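Local coordinates for Alr1585 protein (Nostoc sp., PDB 5C2I), which is a haem-containing DyP-type peroxidase that probably uses hydrogen peroxide to oxidise dyes and related substrates, as its family does, at residues 252-264 and 377-391. The protein carries 1 engineered substitution. Residues are numbered along the deposited sequence; the frame is centred on the assembly and turned at random.
Sequences SYLVYRKLEQNVK and EPVSGSGLLFLCFQS. With HEM (protoporphyrin IX containing Fe), chain E; GOL (glycerol), chain F.
Leu254 CD1 sits over one face of the Phe389 ring, a CH-pi contact offset toward the rim, while the Phe386 ring has Val255 CG1 at its edge and the haem methyl CMC over one face, and the Tyr253 ring has Gln390 O at its edge, in plane. The two phenylalanine rings project from opposite sides of an antiparallel strand pair, 252-261 with 383-390, in the C-terminal sheet of the ferredoxin-like DyP fold, and they illustrate how one ladder can serve two environments. Leu254, Tyr256, Leu385, Leu387 and Phe389 pack on the side away from the porphyrin, where Leu387 lies alongside Tyr256, CG to CD2 3.7 Å, and the Tyr256 hydroxyl turns to His45. The other side, with Leu259, Leu384 and Phe386, lines the haem pocket. With its CG anti to the backbone N (chi1 179°), Phe386 carries CE1 to 3.5 Å from haem C2C, and Leu259 CD1 packs beside its CB. The extended Gln261 chain reaches the haem vinyl and methyl groups, its NE2 3.5 Å from haem CMB and hydrogen-bonded to Glu197. Gly383 is tightly fitted, since a CB there would strike Leu259 O. Just before Gln261, Glu260 reaches the loop that precedes strand 383-390: OE2 accepts Gly381 N at 2.9 Å from above the carboxylate plane, and OE1 takes a water shared with Val379 O and a bond from Asn449. Replaced by an alanine, Glu260 would lose its carboxylate, which is likely to leave Gly381 N without this acceptor and the loop freer to shift. At the far end Tyr253 O receives two donors from Gln390, the backbone N and, 49° out of the carbonyl plane, NE2 at 3.1 Å.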
ATOM      1  N   SER A 252     -30.315  -6.876 -25.530  1.00 16.16           N
ATOM      2  CA  SER A 252     -30.929  -6.849 -24.213  1.00 15.34           C
ATOM      3  C   SER A 252     -31.339  -5.444 -23.888  1.00 15.14           C
ATOM      4  O   SER A 252     -30.805  -4.484 -24.440  1.00 15.67           O
ATOM      5  CB  SER A 252     -29.958  -7.397 -23.144  1.00 14.78           C
ATOM      6  OG  SER A 252     -30.611  -7.498 -21.866  1.00 14.29           O
ATOM      7  N   TYR A 253     -32.328  -5.311 -22.999  1.00 15.08           N
ATOM      8  CA  TYR A 253     -32.805  -4.012 -22.563  1.00 15.31           C
ATOM      9  C   TYR A 253     -32.094  -3.561 -21.295  1.00 15.06           C
ATOM     10  O   TYR A 253     -31.983  -4.315 -20.337  1.00 14.47           O
ATOM     11  CB  TYR A 253     -34.314  -4.046 -22.310  1.00 15.50           C
ATOM     12  CG  TYR A 253     -35.131  -4.216 -23.558  1.00 16.82           C
ATOM     13  CD1 TYR A 253     -35.351  -3.119 -24.416  1.00 17.32           C
ATOM     14  CD2 TYR A 253     -35.667  -5.445 -23.916  1.00 17.33           C
ATOM     15  CE1 TYR A 253     -36.064  -3.275 -25.589  1.00 18.68           C
ATOM     16  CE2 TYR A 253     -36.453  -5.597 -25.054  1.00 18.45           C
ATOM     17  CZ  TYR A 253     -36.652  -4.496 -25.887  1.00 19.11           C
ATOM     18  OH  TYR A 253     -37.404  -4.652 -27.035  1.00 21.59           O
ATOM     19  N   LEU A 254     -31.613  -2.324 -21.333  1.00 15.42           N
ATOM     20  CA  LEU A 254     -30.896  -1.703 -20.262  1.00 15.33           C
ATOM     21  C   LEU A 254     -31.775  -0.694 -19.531  1.00 15.92           C
ATOM     22  O   LEU A 254     -32.384   0.188 -20.158  1.00 16.96           O
ATOM     23  CB  LEU A 254     -29.653  -0.994 -20.789  1.00 15.18           C
ATOM     24  CG  LEU A 254     -28.860  -0.151 -19.786  1.00 16.13           C
ATOM     25  CD1 LEU A 254     -28.223  -0.960 -18.692  1.00 16.35           C
ATOM     26  CD2 LEU A 254     -27.809   0.704 -20.498  1.00 16.04           C
ATOM     27  N   VAL A 255     -31.801  -0.777 -18.217  1.00 15.56           N
ATOM     28  CA  VAL A 255     -32.361   0.265 -17.355  1.00 15.27           C
ATOM     29  C   VAL A 255     -31.151   0.976 -16.746  1.00 14.81           C
ATOM     30  O   VAL A 255     -30.288   0.315 -16.161  1.00 14.85           O
ATOM     31  CB  VAL A 255     -33.192  -0.362 -16.224  1.00 15.39           C
ATOM     32  CG1 VAL A 255     -33.533   0.685 -15.140  1.00 15.94           C
ATOM     33  CG2 VAL A 255     -34.451  -1.002 -16.759  1.00 16.04           C
ATOM     34  N   TYR A 256     -31.078   2.291 -16.893  1.00 15.21           N
ATOM     35  CA  TYR A 256     -30.018   3.127 -16.295  1.00 15.53           C
ATOM     36  C   TYR A 256     -30.685   4.157 -15.399  1.00 15.82           C
ATOM     37  O   TYR A 256     -31.562   4.882 -15.867  1.00 16.57           O
ATOM     38  CB  TYR A 256     -29.201   3.829 -17.400  1.00 15.83           C
ATOM     39  CG  TYR A 256     -27.944   4.510 -16.921  1.00 15.79           C
ATOM     40  CD1 TYR A 256     -27.985   5.610 -16.014  1.00 15.90           C
ATOM     41  CD2 TYR A 256     -26.726   4.088 -17.336  1.00 15.67           C
ATOM     42  CE1 TYR A 256     -26.827   6.195 -15.557  1.00 16.13           C
ATOM     43  CE2 TYR A 256     -25.556   4.706 -16.917  1.00 16.33           C
ATOM     44  CZ  TYR A 256     -25.603   5.735 -16.016  1.00 16.30           C
ATOM     45  OH  TYR A 256     -24.445   6.325 -15.610  1.00 17.28           O
ATOM     46  N   ARG A 257     -30.287   4.195 -14.120  1.00 16.02           N
ATOM     47  CA  ARG A 257     -30.827   5.132 -13.137  1.00 16.58           C
ATOM     48  C   ARG A 257     -29.723   5.627 -12.252  1.00 16.66           C
ATOM     49  O   ARG A 257     -28.964   4.806 -11.695  1.00 16.12           O
ATOM     50  CB  ARG A 257     -31.914   4.474 -12.295  1.00 17.06           C
ATOM     51  CG  ARG A 257     -33.190   4.148 -13.102  1.00 17.65           C
ATOM     52  CD  ARG A 257     -34.122   3.181 -12.403  1.00 17.53           C
ATOM     53  NE  ARG A 257     -34.769   3.678 -11.192  1.00 17.85           N
ATOM     54  CZ  ARG A 257     -35.818   4.506 -11.157  1.00 18.82           C
ATOM     55  NH1 ARG A 257     -36.338   5.056 -12.258  1.00 19.26           N
ATOM     56  NH2 ARG A 257     -36.340   4.819  -9.987  1.00 18.76           N
ATOM     57  N   LYS A 258     -29.604   6.963 -12.134  1.00 15.92           N
ATOM     58  CA  LYS A 258     -28.632   7.544 -11.234  1.00 15.90           C
ATOM     59  C   LYS A 258     -29.275   7.713  -9.851  1.00 16.59           C
ATOM     60  O   LYS A 258     -30.255   8.455  -9.721  1.00 17.32           O
ATOM     61  CB  LYS A 258     -28.115   8.858 -11.758  1.00 16.32           C
ATOM     62  CG  LYS A 258     -27.093   9.508 -10.839  1.00 16.86           C
ATOM     63  CD  LYS A 258     -26.438  10.745 -11.477  1.00 17.56           C
ATOM     64  CE  LYS A 258     -25.295  11.284 -10.615  1.00 17.85           C
ATOM     65  NZ  LYS A 258     -24.552  12.419 -11.221  1.00 18.71           N
ATOM     66  N   LEU A 259     -28.781   6.967  -8.872  1.00 17.10           N
ATOM     67  CA  LEU A 259     -29.437   6.896  -7.551  1.00 18.04           C
ATOM     68  C   LEU A 259     -28.497   7.484  -6.498  1.00 18.53           C
ATOM     69  O   LEU A 259     -27.531   6.852  -6.084  1.00 18.75           O
ATOM     70  CB  LEU A 259     -29.807   5.434  -7.249  1.00 17.70           C
ATOM     71  CG  LEU A 259     -30.727   4.730  -8.234  1.00 17.44           C
ATOM     72  CD1 LEU A 259     -31.059   3.301  -7.773  1.00 17.75           C
ATOM     73  CD2 LEU A 259     -31.999   5.528  -8.448  1.00 19.43           C
ATOM     74  N   GLU A 260     -28.834   8.679  -6.048  1.00 19.30           N
ATOM     75  CA  GLU A 260     -28.063   9.381  -5.037  1.00 19.92           C
ATOM     76  C   GLU A 260     -28.327   8.815  -3.652  1.00 20.24           C
ATOM     77  O   GLU A 260     -29.485   8.571  -3.292  1.00 20.46           O
ATOM     78  CB  GLU A 260     -28.420  10.852  -5.034  1.00 20.88           C
ATOM     79  CG  GLU A 260     -27.598  11.693  -4.074  1.00 21.23           C
ATOM     80  CD  GLU A 260     -27.943  13.143  -4.174  1.00 22.35           C
ATOM     81  OE1 GLU A 260     -29.044  13.482  -3.701  1.00 24.92           O
ATOM     82  OE2 GLU A 260     -27.165  13.918  -4.763  1.00 21.83           O
ATOM     83  N   GLN A 261     -27.250   8.619  -2.883  1.00 18.80           N
ATOM     84  CA  GLN A 261     -27.346   7.996  -1.580  1.00 18.96           C
ATOM     85  C   GLN A 261     -26.892   8.930  -0.482  1.00 18.83           C
ATOM     86  O   GLN A 261     -25.755   9.353  -0.478  1.00 19.07           O
ATOM     87  CB  GLN A 261     -26.491   6.713  -1.538  1.00 18.32           C
ATOM     88  CG  GLN A 261     -26.955   5.619  -2.461  1.00 18.51           C
ATOM     89  CD  GLN A 261     -25.984   4.457  -2.499  1.00 18.27           C
ATOM     90  OE1 GLN A 261     -25.188   4.313  -3.429  1.00 18.33           O
ATOM     91  NE2 GLN A 261     -26.035   3.618  -1.464  1.00 18.56           N
ATOM     92  N   ASN A 262     -27.795   9.231   0.447  1.00 19.96           N
ATOM     93  CA  ASN A 262     -27.466  10.104   1.571  1.00 20.36           C
ATOM     94  C   ASN A 262     -26.896   9.227   2.698  1.00 20.59           C
ATOM     95  O   ASN A 262     -27.620   8.724   3.564  1.00 19.61           O
ATOM     96  CB  ASN A 262     -28.656  10.919   2.008  1.00 21.41           C
ATOM     97  CG  ASN A 262     -28.306  11.916   3.096  1.00 21.80           C
ATOM     98  OD1 ASN A 262     -27.287  11.791   3.764  1.00 21.77           O
ATOM     99  ND2 ASN A 262     -29.166  12.889   3.300  1.00 22.19           N
ATOM    100  N   VAL A 263     -25.587   9.031   2.648  1.00 20.48           N
ATOM    101  CA  VAL A 263     -24.902   8.109   3.546  1.00 20.93           C
ATOM    102  C   VAL A 263     -24.971   8.596   4.979  1.00 21.85           C
ATOM    103  O   VAL A 263     -25.230   7.820   5.902  1.00 22.64           O
ATOM    104  CB  VAL A 263     -23.430   7.935   3.116  1.00 20.51           C
ATOM    105  CG1 VAL A 263     -22.683   7.020   4.079  1.00 21.36           C
ATOM    106  CG2 VAL A 263     -23.352   7.370   1.707  1.00 20.88           C
ATOM    107  N   LYS A 264     -24.762   9.888   5.175  1.00 22.95           N
ATOM    108  CA  LYS A 264     -24.774  10.457   6.526  1.00 24.11           C
ATOM    109  C   LYS A 264     -26.126  10.207   7.213  1.00 23.44           C
ATOM    110  O   LYS A 264     -26.181   9.732   8.368  1.00 23.87           O
ATOM    111  CB  LYS A 264     -24.477  11.958   6.476  1.00 26.22           C
ATOM    112  CG  LYS A 264     -24.372  12.628   7.841  1.00 30.38           C
ATOM    113  CD  LYS A 264     -24.136  14.126   7.662  1.00 32.46           C
ATOM    114  CE  LYS A 264     -24.452  14.898   8.919  1.00 35.99           C
ATOM    115  NZ  LYS A 264     -23.427  14.575   9.935  1.00 38.50           N
ATOM    116  N   GLU A 377     -18.955  10.148   4.661  1.00 29.13           N
ATOM    117  CA  GLU A 377     -20.412  10.101   4.729  1.00 28.13           C
ATOM    118  C   GLU A 377     -21.019  11.257   3.948  1.00 27.10           C
ATOM    119  O   GLU A 377     -21.535  12.193   4.521  1.00 27.18           O
ATOM    120  CB  GLU A 377     -20.863  10.070   6.205  1.00 30.17           C
ATOM    121  CG  GLU A 377     -20.459   8.733   6.860  1.00 31.29           C
ATOM    122  CD  GLU A 377     -20.988   8.541   8.281  1.00 33.82           C
ATOM    123  OE1 GLU A 377     -21.625   9.473   8.842  1.00 33.07           O
ATOM    124  OE2 GLU A 377     -20.729   7.439   8.812  1.00 36.58           O
ATOM    125  N   PRO A 378     -20.971  11.175   2.602  1.00 25.09           N
ATOM    126  CA  PRO A 378     -21.566  12.227   1.791  1.00 25.34           C
ATOM    127  C   PRO A 378     -23.082  12.340   2.007  1.00 24.79           C
ATOM    128  O   PRO A 378     -23.768  11.328   2.161  1.00 25.24           O
ATOM    129  CB  PRO A 378     -21.247  11.795   0.352  1.00 24.71           C
ATOM    130  CG  PRO A 378     -21.089  10.339   0.434  1.00 24.39           C
ATOM    131  CD  PRO A 378     -20.468  10.074   1.778  1.00 24.95           C
ATOM    132  N   VAL A 379     -23.586  13.569   1.982  1.00 25.43           N
ATOM    133  CA  VAL A 379     -25.033  13.833   2.002  1.00 25.27           C
ATOM    134  C   VAL A 379     -25.595  13.796   0.570  1.00 24.36           C
ATOM    135  O   VAL A 379     -26.634  13.179   0.307  1.00 22.84           O
ATOM    136  CB  VAL A 379     -25.308  15.191   2.671  1.00 27.80           C
ATOM    137  CG1 VAL A 379     -26.770  15.610   2.547  1.00 28.51           C
ATOM    138  CG2 VAL A 379     -24.878  15.100   4.121  1.00 28.79           C
ATOM    139  N   SER A 380     -24.913  14.463  -0.357  1.00 23.50           N
ATOM    140  CA  SER A 380     -25.361  14.513  -1.775  1.00 22.58           C
ATOM    141  C   SER A 380     -24.152  14.387  -2.691  1.00 22.55           C
ATOM    142  O   SER A 380     -23.022  14.506  -2.222  1.00 23.23           O
ATOM    143  CB  SER A 380     -26.125  15.819  -2.052  1.00 24.08           C
ATOM    144  OG  SER A 380     -25.296  16.910  -1.794  1.00 24.64           O
ATOM    145  N   GLY A 381     -24.399  14.096  -3.963  1.00 20.93           N
ATOM    146  CA  GLY A 381     -23.375  13.989  -4.981  1.00 20.64           C
ATOM    147  C   GLY A 381     -22.668  12.641  -5.077  1.00 19.63           C
ATOM    148  O   GLY A 381     -21.744  12.469  -5.882  1.00 19.56           O
ATOM    149  N   SER A 382     -23.095  11.678  -4.257  1.00 18.80           N
ATOM    150  CA  SER A 382     -22.558  10.324  -4.286  1.00 18.21           C
ATOM    151  C   SER A 382     -23.663   9.300  -4.350  1.00 17.64           C
ATOM    152  O   SER A 382     -24.749   9.486  -3.784  1.00 16.81           O
ATOM    153  CB  SER A 382     -21.748  10.039  -3.039  1.00 18.75           C
ATOM    154  OG  SER A 382     -20.538  10.768  -3.026  1.00 18.51           O
ATOM    155  N   GLY A 383     -23.385   8.211  -5.040  1.00 17.45           N
ATOM    156  CA  GLY A 383     -24.359   7.112  -5.131  1.00 17.08           C
ATOM    157  C   GLY A 383     -24.039   5.998  -6.071  1.00 16.56           C
ATOM    158  O   GLY A 383     -22.866   5.627  -6.251  1.00 16.53           O
ATOM    159  N   LEU A 384     -25.096   5.403  -6.617  1.00 16.02           N
ATOM    160  CA  LEU A 384     -25.020   4.255  -7.438  1.00 16.70           C
ATOM    161  C   LEU A 384     -25.491   4.587  -8.830  1.00 16.52           C
ATOM    162  O   LEU A 384     -26.601   5.105  -9.023  1.00 16.52           O
ATOM    163  CB  LEU A 384     -25.911   3.120  -6.870  1.00 17.32           C
ATOM    164  CG  LEU A 384     -25.745   1.751  -7.530  1.00 17.82           C
ATOM    165  CD1 LEU A 384     -24.415   1.129  -7.108  1.00 17.73           C
ATOM    166  CD2 LEU A 384     -26.918   0.821  -7.174  1.00 18.65           C
ATOM    167  N   LEU A 385     -24.647   4.249  -9.816  1.00 16.18           N
ATOM    168  CA  LEU A 385     -25.102   4.231 -11.210  1.00 15.41           C
ATOM    169  C   LEU A 385     -25.704   2.860 -11.434  1.00 15.19           C
ATOM    170  O   LEU A 385     -24.972   1.860 -11.605  1.00 15.20           O
ATOM    171  CB  LEU A 385     -23.969   4.530 -12.184  1.00 15.80           C
ATOM    172  CG  LEU A 385     -23.242   5.852 -11.899  1.00 16.50           C
ATOM    173  CD1 LEU A 385     -22.038   5.996 -12.824  1.00 16.51           C
ATOM    174  CD2 LEU A 385     -24.185   7.038 -12.026  1.00 17.56           C
ATOM    175  N   PHE A 386     -27.020   2.790 -11.303  1.00 15.53           N
ATOM    176  CA  PHE A 386     -27.758   1.528 -11.372  1.00 15.33           C
ATOM    177  C   PHE A 386     -27.981   1.150 -12.819  1.00 15.27           C
ATOM    178  O   PHE A 386     -28.647   1.886 -13.559  1.00 16.05           O
ATOM    179  CB  PHE A 386     -29.106   1.664 -10.642  1.00 15.59           C
ATOM    180  CG  PHE A 386     -29.951   0.431 -10.677  1.00 15.72           C
ATOM    181  CD1 PHE A 386     -29.777  -0.571  -9.718  1.00 17.19           C
ATOM    182  CD2 PHE A 386     -30.882   0.233 -11.719  1.00 17.18           C
ATOM    183  CE1 PHE A 386     -30.575  -1.713  -9.736  1.00 17.20           C
ATOM    184  CE2 PHE A 386     -31.679  -0.916 -11.741  1.00 17.99           C
ATOM    185  CZ  PHE A 386     -31.509  -1.903 -10.761  1.00 16.29           C
ATOM    186  N   LEU A 387     -27.392   0.039 -13.239  1.00 15.27           N
ATOM    187  CA  LEU A 387     -27.648  -0.518 -14.579  1.00 15.55           C
ATOM    188  C   LEU A 387     -28.135  -1.939 -14.406  1.00 15.45           C
ATOM    189  O   LEU A 387     -27.540  -2.681 -13.632  1.00 15.17           O
ATOM    190  CB  LEU A 387     -26.373  -0.567 -15.418  1.00 15.98           C
ATOM    191  CG  LEU A 387     -25.840   0.754 -16.008  1.00 16.07           C
ATOM    192  CD1 LEU A 387     -25.160   1.597 -14.935  1.00 16.62           C
ATOM    193  CD2 LEU A 387     -24.833   0.437 -17.100  1.00 16.68           C
ATOM    194  N   CYS A 388     -29.190  -2.321 -15.119  1.00 14.72           N
ATOM    195  CA  CYS A 388     -29.553  -3.720 -15.171  1.00 14.87           C
ATOM    196  C   CYS A 388     -30.086  -4.100 -16.544  1.00 14.76           C
ATOM    197  O   CYS A 388     -30.620  -3.244 -17.267  1.00 15.58           O
ATOM    198  CB  CYS A 388     -30.533  -4.087 -14.059  1.00 15.53           C
ATOM    199  SG  CYS A 388     -32.241  -3.542 -14.284  1.00 15.74           S
ATOM    200  N   PHE A 389     -29.968  -5.397 -16.845  1.00 14.56           N
ATOM    201  CA  PHE A 389     -30.397  -5.997 -18.080  1.00 14.80           C
ATOM    202  C   PHE A 389     -31.540  -6.980 -17.869  1.00 15.05           C
ATOM    203  O   PHE A 389     -31.676  -7.604 -16.782  1.00 14.76           O
ATOM    204  CB  PHE A 389     -29.222  -6.690 -18.784  1.00 14.15           C
ATOM    205  CG  PHE A 389     -28.232  -5.761 -19.364  1.00 14.91           C
ATOM    206  CD1 PHE A 389     -28.520  -5.027 -20.530  1.00 14.96           C
ATOM    207  CD2 PHE A 389     -26.954  -5.621 -18.794  1.00 15.13           C
ATOM    208  CE1 PHE A 389     -27.570  -4.150 -21.057  1.00 15.66           C
ATOM    209  CE2 PHE A 389     -26.024  -4.761 -19.330  1.00 15.07           C
ATOM    210  CZ  PHE A 389     -26.320  -4.025 -20.462  1.00 15.61           C
ATOM    211  N   GLN A 390     -32.366  -7.104 -18.896  1.00 14.83           N
ATOM    212  CA  GLN A 390     -33.530  -7.964 -18.883  1.00 15.16           C
ATOM    213  C   GLN A 390     -34.066  -8.062 -20.294  1.00 15.80           C
ATOM    214  O   GLN A 390     -33.718  -7.241 -21.161  1.00 15.54           O
ATOM    215  CB  GLN A 390     -34.632  -7.422 -18.013  1.00 15.11           C
ATOM    216  CG  GLN A 390     -35.018  -5.983 -18.337  1.00 15.14           C
ATOM    217  CD  GLN A 390     -34.500  -5.008 -17.305  1.00 15.02           C
ATOM    218  OE1 GLN A 390     -35.029  -4.928 -16.212  1.00 15.30           O
ATOM    219  NE2 GLN A 390     -33.496  -4.214 -17.673  1.00 15.68           N
ATOM    220  N   SER A 391     -34.885  -9.088 -20.544  1.00 16.33           N
ATOM    221  CA  SER A 391     -35.547  -9.206 -21.825  1.00 16.97           C
ATOM    222  C   SER A 391     -36.896  -8.457 -21.875  1.00 17.78           C
ATOM    223  O   SER A 391     -37.458  -8.270 -22.958  1.00 17.45           O
ATOM    224  CB  SER A 391     -35.776 -10.666 -22.180  1.00 17.73           C
ATOM    225  OG  SER A 391     -36.578 -11.305 -21.206  1.00 16.98           O
TER
HETATM  226  CHA HEM E 501     -29.374  -6.842  -3.760  1.00 13.30           C
HETATM  227  CHB HEM E 501     -28.069  -2.418  -2.352  1.00 13.49           C
HETATM  228  CHC HEM E 501     -31.053  -0.511  -5.650  1.00 13.80           C
HETATM  229  CHD HEM E 501     -32.511  -4.940  -6.847  1.00 14.48           C
HETATM  230  C1A HEM E 501     -28.772  -5.802  -3.072  1.00 13.20           C
HETATM  231  C2A HEM E 501     -27.860  -5.956  -1.986  1.00 14.07           C
HETATM  232  C3A HEM E 501     -27.498  -4.715  -1.595  1.00 13.10           C
HETATM  233  C4A HEM E 501     -28.159  -3.803  -2.449  1.00 13.58           C
HETATM  234  CMA HEM E 501     -26.529  -4.334  -0.508  1.00 13.61           C
HETATM  235  CAA HEM E 501     -27.364  -7.267  -1.360  1.00 12.77           C
HETATM  236  CBA HEM E 501     -26.127  -7.927  -1.976  1.00 14.05           C
HETATM  237  CGA HEM E 501     -26.423  -8.276  -3.409  1.00 14.47           C
HETATM  238  O1A HEM E 501     -27.023  -9.344  -3.729  1.00 15.91           O
HETATM  239  O2A HEM E 501     -26.070  -7.484  -4.284  1.00 14.08           O
HETATM  240  C1B HEM E 501     -28.752  -1.527  -3.179  1.00 15.15           C
HETATM  241  C2B HEM E 501     -28.596  -0.098  -3.125  1.00 14.99           C
HETATM  242  C3B HEM E 501     -29.380   0.428  -4.055  1.00 14.60           C
HETATM  243  C4B HEM E 501     -30.088  -0.705  -4.656  1.00 14.65           C
HETATM  244  CMB HEM E 501     -27.677   0.623  -2.204  1.00 15.31           C
HETATM  245  CAB HEM E 501     -29.576   1.830  -4.499  1.00 14.62           C
HETATM  246  CBB HEM E 501     -28.661   2.803  -4.342  1.00 15.38           C
HETATM  247  C1C HEM E 501     -31.770  -1.560  -6.248  1.00 14.78           C
HETATM  248  C2C HEM E 501     -32.833  -1.427  -7.117  1.00 14.43           C
HETATM  249  C3C HEM E 501     -33.259  -2.691  -7.435  1.00 15.31           C
HETATM  250  C4C HEM E 501     -32.418  -3.585  -6.763  1.00 14.56           C
HETATM  251  CMC HEM E 501     -33.405  -0.160  -7.685  1.00 14.55           C
HETATM  252  CAC HEM E 501     -34.379  -3.117  -8.273  1.00 14.88           C
HETATM  253  CBC HEM E 501     -35.510  -2.496  -8.500  1.00 16.19           C
HETATM  254  C1D HEM E 501     -31.651  -5.790  -6.154  1.00 14.38           C
HETATM  255  C2D HEM E 501     -31.722  -7.236  -6.332  1.00 14.19           C
HETATM  256  C3D HEM E 501     -30.892  -7.773  -5.448  1.00 13.83           C
HETATM  257  C4D HEM E 501     -30.275  -6.615  -4.766  1.00 13.39           C
HETATM  258  CMD HEM E 501     -32.587  -8.019  -7.306  1.00 15.72           C
HETATM  259  CAD HEM E 501     -30.595  -9.236  -5.284  1.00 14.08           C
HETATM  260  CBD HEM E 501     -31.574  -9.956  -4.350  1.00 14.24           C
HETATM  261  CGD HEM E 501     -31.226 -11.407  -4.284  1.00 13.43           C
HETATM  262  O1D HEM E 501     -31.033 -11.872  -3.164  1.00 13.40           O
HETATM  263  O2D HEM E 501     -31.137 -12.146  -5.324  1.00 15.31           O
HETATM  264  NA  HEM E 501     -29.006  -4.478  -3.296  1.00 13.41           N
HETATM  265  NB  HEM E 501     -29.685  -1.811  -4.032  1.00 13.87           N
HETATM  266  NC  HEM E 501     -31.575  -2.877  -5.952  1.00 14.08           N
HETATM  267  ND  HEM E 501     -30.832  -5.456  -5.155  1.00 13.68           N
HETATM  268 FE   HEM E 501     -30.302  -3.690  -4.591  1.00 15.06          FE
HETATM  269  C1  GOL F 502     -20.707  13.060 -10.542  1.00 26.73           C
HETATM  270  O1  GOL F 502     -21.590  12.800 -11.638  1.00 23.57           O
HETATM  271  C2  GOL F 502     -21.429  14.037  -9.629  1.00 27.95           C
HETATM  272  O2  GOL F 502     -22.687  13.500  -9.164  1.00 25.01           O
HETATM  273  C3  GOL F 502     -20.549  14.455  -8.458  1.00 28.37           C
HETATM  274  O3  GOL F 502     -20.032  13.427  -7.656  1.00 30.50           O
HETATM  275  O   HOH W   1     -29.088  13.283  -0.647  1.00 34.82           O
HETATM  276  O   HOH W   2     -24.539  11.539  -1.631  1.00 18.02           O
HETATM  277  O   HOH W   3     -22.877   3.072  -4.124  1.00 21.60           O
HETATM  278  O   HOH W   4     -24.047   9.752  10.087  1.00 30.48           O
HETATM  279  O   HOH W   5     -21.045  12.325   9.025  1.00 37.52           O
HETATM  280  O   HOH W   6     -28.728  -3.489  -6.308  1.00 20.81           O